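Enterotoxin SEN variant (PDB 6KRY) probably acts as a secreted staphylococcal enterotoxin and superantigen, as members of its toxin family do. Local coordinates at residues I171-N185 / S214-K226. Numbering follows the deposited sequence.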
loop_
_atom_site.group_PDB
_atom_site.type_symbol
_atom_site.label_atom_id
_atom_site.label_comp_id
_atom_site.label_asym_id
_atom_site.label_seq_id
_atom_site.Cartn_x
_atom_site.Cartn_y
_atom_site.Cartn_z
ATOM N N ILE A 171 4.659 20.139 7.267
ATOM C CA ILE A 171 5.253 18.807 7.630
ATOM C C ILE A 171 6.474 18.532 6.742
ATOM O O ILE A 171 6.327 18.524 5.532
ATOM C CB ILE A 171 4.200 17.691 7.516
ATOM C CG1 ILE A 171 2.948 17.957 8.366
ATOM C CG2 ILE A 171 4.823 16.347 7.837
ATOM C CD1 ILE A 171 3.234 18.160 9.825
ATOM N N GLN A 172 7.662 18.318 7.333
ATOM C CA GLN A 172 8.887 18.087 6.563
ATOM C C GLN A 172 9.380 16.652 6.669
ATOM O O GLN A 172 10.122 16.205 5.797
ATOM C CB GLN A 172 10.014 19.036 6.994
ATOM C CG GLN A 172 9.930 20.406 6.329
ATOM C CD GLN A 172 9.984 20.325 4.819
ATOM O OE1 GLN A 172 10.813 19.611 4.246
ATOM N NE2 GLN A 172 9.089 21.070 4.169
ATOM N N LYS A 173 9.056 15.968 7.770
ATOM C CA LYS A 173 9.512 14.618 7.948
ATOM C C LYS A 173 8.383 13.832 8.630
ATOM O O LYS A 173 7.493 14.405 9.298
ATOM C CB LYS A 173 10.772 14.507 8.819
ATOM C CG LYS A 173 12.014 15.247 8.309
ATOM C CD LYS A 173 13.271 15.025 9.145
ATOM C CE LYS A 173 14.537 15.466 8.424
ATOM N NZ LYS A 173 15.730 15.260 9.273
ATOM N N GLY A 174 8.437 12.517 8.461
ATOM C CA GLY A 174 7.451 11.703 9.134
ATOM C C GLY A 174 7.676 10.233 8.898
ATOM O O GLY A 174 8.255 9.819 7.903
ATOM N N CYS A 175 7.104 9.427 9.789
ATOM C CA CYS A 175 7.194 8.013 9.622
ATOM C C CYS A 175 5.967 7.315 10.253
ATOM O O CYS A 175 5.235 7.874 11.065
ATOM C CB CYS A 175 8.492 7.483 10.185
ATOM S SG CYS A 175 8.630 7.706 11.976
ATOM N N ILE A 176 5.774 6.080 9.810
ATOM C CA ILE A 176 4.677 5.228 10.203
ATOM C C ILE A 176 5.264 3.933 10.753
ATOM O O ILE A 176 5.983 3.249 10.095
ATOM C CB ILE A 176 3.698 4.992 9.046
ATOM C CG1 ILE A 176 2.594 4.068 9.542
ATOM C CG2 ILE A 176 4.374 4.460 7.788
ATOM C CD1 ILE A 176 1.439 3.872 8.604
ATOM N N PHE A 177 4.932 3.652 12.021
ATOM C CA PHE A 177 5.408 2.510 12.751
ATOM C C PHE A 177 4.294 1.486 12.931
ATOM O O PHE A 177 3.221 1.842 13.336
ATOM C CB PHE A 177 5.795 2.907 14.176
ATOM C CG PHE A 177 7.257 3.178 14.363
ATOM C CD1 PHE A 177 8.124 2.139 14.666
ATOM C CD2 PHE A 177 7.758 4.461 14.201
ATOM C CE1 PHE A 177 9.482 2.386 14.828
ATOM C CE2 PHE A 177 9.111 4.701 14.354
ATOM C CZ PHE A 177 9.959 3.666 14.679
ATOM N N PHE A 178 4.615 0.222 12.707
ATOM C CA PHE A 178 3.700 -0.886 12.871
ATOM C C PHE A 178 4.157 -1.662 14.100
ATOM O O PHE A 178 5.269 -2.192 14.083
ATOM C CB PHE A 178 3.681 -1.759 11.612
ATOM C CG PHE A 178 3.172 -1.027 10.394
ATOM C CD1 PHE A 178 4.022 -0.269 9.611
ATOM C CD2 PHE A 178 1.825 -1.066 10.063
ATOM C CE1 PHE A 178 3.545 0.415 8.502
ATOM C CE2 PHE A 178 1.346 -0.367 8.963
ATOM C CZ PHE A 178 2.212 0.362 8.184
ATOM N N HIS A 179 3.338 -1.672 15.152
ATOM C CA HIS A 179 3.711 -2.267 16.469
ATOM C C HIS A 179 2.830 -3.476 16.764
ATOM O O HIS A 179 1.619 -3.369 16.638
ATOM C CB HIS A 179 3.487 -1.270 17.617
ATOM C CG HIS A 179 4.558 -0.242 17.701
ATOM N ND1 HIS A 179 4.363 1.056 17.277
ATOM C CD2 HIS A 179 5.849 -0.333 18.101
ATOM C CE1 HIS A 179 5.487 1.743 17.451
ATOM N NE2 HIS A 179 6.421 0.905 17.920
ATOM N N SER A 180 3.435 -4.578 17.216
ATOM C CA SER A 180 2.647 -5.730 17.671
ATOM C C SER A 180 2.037 -5.416 19.055
ATOM O O SER A 180 2.732 -5.016 19.988
ATOM C CB SER A 180 3.479 -7.003 17.666
ATOM O OG SER A 180 4.538 -6.916 18.588
ATOM N N ASN A 181 0.726 -5.644 19.184
ATOM C CA ASN A 181 -0.011 -5.493 20.424
ATOM C C ASN A 181 0.564 -6.388 21.523
ATOM O O ASN A 181 0.638 -5.973 22.659
ATOM C CB ASN A 181 -1.490 -5.851 20.268
ATOM C CG ASN A 181 -2.206 -4.924 19.316
ATOM O OD1 ASN A 181 -1.617 -3.955 18.873
ATOM N ND2 ASN A 181 -3.453 -5.229 18.988
ATOM N N ASN A 182 0.949 -7.611 21.175
ATOM C CA ASN A 182 1.388 -8.601 22.182
ATOM C C ASN A 182 2.907 -8.537 22.418
ATOM O O ASN A 182 3.435 -9.389 23.151
ATOM C CB ASN A 182 0.957 -10.020 21.796
ATOM C CG ASN A 182 1.586 -10.519 20.512
ATOM O OD1 ASN A 182 2.501 -9.901 19.954
ATOM N ND2 ASN A 182 1.115 -11.660 20.029
ATOM N N HIS A 183 3.604 -7.629 21.725
ATOM C CA HIS A 183 5.081 -7.380 21.862
ATOM C C HIS A 183 5.943 -8.537 21.363
ATOM O O HIS A 183 7.152 -8.541 21.650
ATOM C CB HIS A 183 5.499 -7.074 23.312
ATOM C CG HIS A 183 4.636 -6.037 23.929
ATOM N ND1 HIS A 183 4.683 -4.712 23.513
ATOM C CD2 HIS A 183 3.662 -6.127 24.856
ATOM C CE1 HIS A 183 3.777 -4.018 24.181
ATOM N NE2 HIS A 183 3.132 -4.864 25.007
ATOM N N GLN A 184 5.373 -9.491 20.618
ATOM C CA GLN A 184 6.123 -10.679 20.281
ATOM C C GLN A 184 6.877 -10.521 18.955
ATOM O O GLN A 184 7.769 -11.324 18.656
ATOM C CB GLN A 184 5.182 -11.866 20.229
ATOM C CG GLN A 184 4.612 -12.220 21.591
ATOM C CD GLN A 184 3.788 -13.472 21.473
ATOM O OE1 GLN A 184 3.881 -14.173 20.471
ATOM N NE2 GLN A 184 2.948 -13.729 22.463
ATOM N N ASN A 185 6.520 -9.505 18.161
ATOM C CA ASN A 185 7.191 -9.235 16.870
ATOM C C ASN A 185 7.883 -7.873 16.950
ATOM O O ASN A 185 7.364 -6.957 17.575
ATOM C CB ASN A 185 6.208 -9.308 15.704
ATOM C CG ASN A 185 5.262 -10.483 15.840
ATOM O OD1 ASN A 185 5.527 -11.400 16.609
ATOM N ND2 ASN A 185 4.150 -10.463 15.124
ATOM N N SER A 214 -1.086 -10.192 11.177
ATOM C CA SER A 214 -2.349 -10.465 11.826
ATOM C C SER A 214 -3.060 -9.147 12.164
ATOM O O SER A 214 -2.588 -8.352 12.966
ATOM C CB SER A 214 -2.099 -11.304 13.080
ATOM O OG SER A 214 -3.307 -11.455 13.816
ATOM N N SER A 215 -4.228 -8.919 11.589
ATOM C CA SER A 215 -4.998 -7.671 11.866
ATOM C C SER A 215 -5.389 -7.577 13.354
ATOM O O SER A 215 -5.552 -6.473 13.844
ATOM C CB SER A 215 -6.197 -7.528 10.986
ATOM O OG SER A 215 -7.116 -8.583 11.193
ATOM N N SER A 216 -5.460 -8.706 14.063
ATOM C CA SER A 216 -5.828 -8.677 15.509
ATOM C C SER A 216 -4.662 -8.147 16.342
ATOM O O SER A 216 -4.876 -7.722 17.468
ATOM C CB SER A 216 -6.335 -9.996 16.045
ATOM O OG SER A 216 -5.279 -10.923 16.244
ATOM N N ASN A 217 -3.436 -8.160 15.801
ATOM C CA ASN A 217 -2.247 -8.023 16.658
ATOM C C ASN A 217 -1.411 -6.771 16.357
ATOM O O ASN A 217 -0.304 -6.711 16.830
ATOM C CB ASN A 217 -1.330 -9.257 16.605
ATOM C CG ASN A 217 -0.252 -9.253 17.677
ATOM O OD1 ASN A 217 -0.493 -8.840 18.813
ATOM N ND2 ASN A 217 0.921 -9.756 17.333
ATOM N N TYR A 218 -1.937 -5.783 15.621
ATOM C CA TYR A 218 -1.127 -4.657 15.237
ATOM C C TYR A 218 -1.866 -3.357 15.544
ATOM O O TYR A 218 -3.099 -3.260 15.485
ATOM C CB TYR A 218 -0.669 -4.749 13.773
ATOM C CG TYR A 218 0.603 -5.530 13.641
ATOM C CD1 TYR A 218 0.605 -6.918 13.653
ATOM C CD2 TYR A 218 1.827 -4.878 13.605
ATOM C CE1 TYR A 218 1.794 -7.636 13.683
ATOM C CE2 TYR A 218 3.020 -5.579 13.616
ATOM C CZ TYR A 218 3.006 -6.960 13.649
ATOM O OH TYR A 218 4.182 -7.658 13.593
ATOM N N HIS A 219 -1.087 -2.338 15.868
ATOM C CA HIS A 219 -1.584 -0.957 15.945
ATOM C C HIS A 219 -0.491 -0.081 15.337
ATOM O O HIS A 219 0.640 -0.551 15.101
ATOM C CB HIS A 219 -1.946 -0.534 17.369
ATOM C CG HIS A 219 -0.797 -0.509 18.317
ATOM N ND1 HIS A 219 -0.397 -1.644 19.004
ATOM C CD2 HIS A 219 0.059 0.473 18.672
ATOM C CE1 HIS A 219 0.657 -1.365 19.746
ATOM N NE2 HIS A 219 0.927 -0.048 19.608
ATOM N N ILE A 220 -0.862 1.142 15.008
ATOM C CA ILE A 220 0.030 1.996 14.199
ATOM C C ILE A 220 0.277 3.294 14.946
ATOM O O ILE A 220 -0.648 3.842 15.539
ATOM C CB ILE A 220 -0.612 2.224 12.834
ATOM C CG1 ILE A 220 -0.801 0.869 12.149
ATOM C CG2 ILE A 220 0.211 3.176 11.972
ATOM C CD1 ILE A 220 -1.658 0.956 10.908
ATOM N N ASP A 221 1.525 3.770 14.908
ATOM C CA ASP A 221 1.835 5.096 15.400
ATOM C C ASP A 221 2.469 5.896 14.260
ATOM O O ASP A 221 3.406 5.429 13.621
ATOM C CB ASP A 221 2.765 5.060 16.603
ATOM C CG ASP A 221 2.267 4.220 17.765
ATOM O OD1 ASP A 221 1.096 4.372 18.129
ATOM O OD2 ASP A 221 3.068 3.393 18.262
ATOM N N VAL A 222 1.978 7.121 14.055
ATOM C CA VAL A 222 2.495 8.034 13.054
ATOM C C VAL A 222 3.217 9.192 13.774
ATOM O O VAL A 222 2.632 9.808 14.708
ATOM C CB VAL A 222 1.342 8.568 12.178
ATOM C CG1 VAL A 222 1.807 9.645 11.213
ATOM C CG2 VAL A 222 0.647 7.435 11.419
ATOM N N PHE A 223 4.440 9.507 13.325
ATOM C CA PHE A 223 5.234 10.615 13.869
ATOM C C PHE A 223 5.468 11.598 12.735
ATOM O O PHE A 223 6.016 11.230 11.713
ATOM C CB PHE A 223 6.533 10.096 14.495
ATOM C CG PHE A 223 6.325 9.166 15.660
ATOM C CD1 PHE A 223 6.081 9.662 16.930
ATOM C CD2 PHE A 223 6.298 7.791 15.476
ATOM C CE1 PHE A 223 5.847 8.806 17.995
ATOM C CE2 PHE A 223 6.070 6.935 16.542
ATOM C CZ PHE A 223 5.850 7.447 17.794
ATOM N N LEU A 224 5.029 12.837 12.929
ATOM C CA LEU A 224 5.198 13.888 11.975
ATOM C C LEU A 224 6.048 14.999 12.606
ATOM O O LEU A 224 5.981 15.211 13.807
ATOM C CB LEU A 224 3.832 14.453 11.578
ATOM C CG LEU A 224 2.824 13.417 11.051
ATOM C CD1 LEU A 224 1.506 14.103 10.734
ATOM C CD2 LEU A 224 3.361 12.712 9.822
ATOM N N TYR A 225 6.799 15.711 11.772
ATOM C CA TYR A 225 7.722 16.749 12.258
ATOM C C TYR A 225 7.693 17.944 11.297
ATOM O O TYR A 225 7.749 17.765 10.073
ATOM C CB TYR A 225 9.147 16.220 12.382
ATOM C CG TYR A 225 9.265 15.009 13.264
ATOM C CD1 TYR A 225 9.304 15.137 14.643
ATOM C CD2 TYR A 225 9.300 13.732 12.719
ATOM C CE1 TYR A 225 9.385 14.021 15.461
ATOM C CE2 TYR A 225 9.366 12.612 13.527
ATOM C CZ TYR A 225 9.415 12.758 14.898
ATOM O OH TYR A 225 9.516 11.637 15.678
ATOM N N LYS A 226 7.638 19.148 11.887
ATOM C CA LYS A 226 7.721 20.419 11.189
ATOM C C LYS A 226 9.145 20.691 10.697
ATOM O O LYS A 226 10.122 20.197 11.260
ATOM C CB LYS A 226 7.275 21.529 12.146
ATOM C CG LYS A 226 5.820 21.961 12.031
ATOM C CD LYS A 226 4.772 20.889 12.346
ATOM C CE LYS A 226 3.995 21.122 13.633
ATOM N NZ LYS A 226 3.803 22.559 13.959
HETATM O O HOH W 1 -5.093 -3.643 16.960
#
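H219 and N181 meet through the straightest hydrogen bond between 171-185 and 214-226, tying strand 218-225 to the turn that follows strand 173-180: ND1 of H219 donates to OD1 of N181 at 2.6 Å, with 177° at the hydrogen and the acceptor in the ring plane. Followed outward, H219 has its CB 3.8 Å from N181 OD1; its CG, also facing that oxygen, lies between the backbone N and the carbonyl carbon (chi1 64°), which swings the ring back across the neighbouring strand. There CD2 lies near the CB of H179, and CE1 and NE2 come closest to it; this CB sits over one ring face, 3.8 Å from the centroid, in a CH-pi contact. The H179 ring itself has slid away, so the two imidazoles barely overlap although their planes are nearly parallel; its ND1 approaches D221 OD2 to 2.8 Å, at a poor angle for a hydrogen bond. N181 ND2 donates to a water that also lies close to Y218 O, so H219 holds OD1 of this amide and the water ND2. Beyond it, N217 OD1 accepts from the backbone N-H of N182, while N217 ND2 and Q184 N reach N182 OD1 from opposite faces of its plane, the latter forming an Asx turn. On the other side of the sheet I176 CG1 touches I220 CG2 at 3.5 Å, and V153 of helix 146-161 packs on both isoleucines. Paired hydrogen bonds, such as F177 N to D221 O at 2.8 Å, and an axis angle of 177° establish antiparallel pairing; a classic bulge, Q172 and K173 against Y225, ends it. Two neighbouring inner strands of a mixed five-stranded sheet, with helix 146-161 against one face, are typical of the beta-grasp domain of staphylococcal and streptococcal toxins.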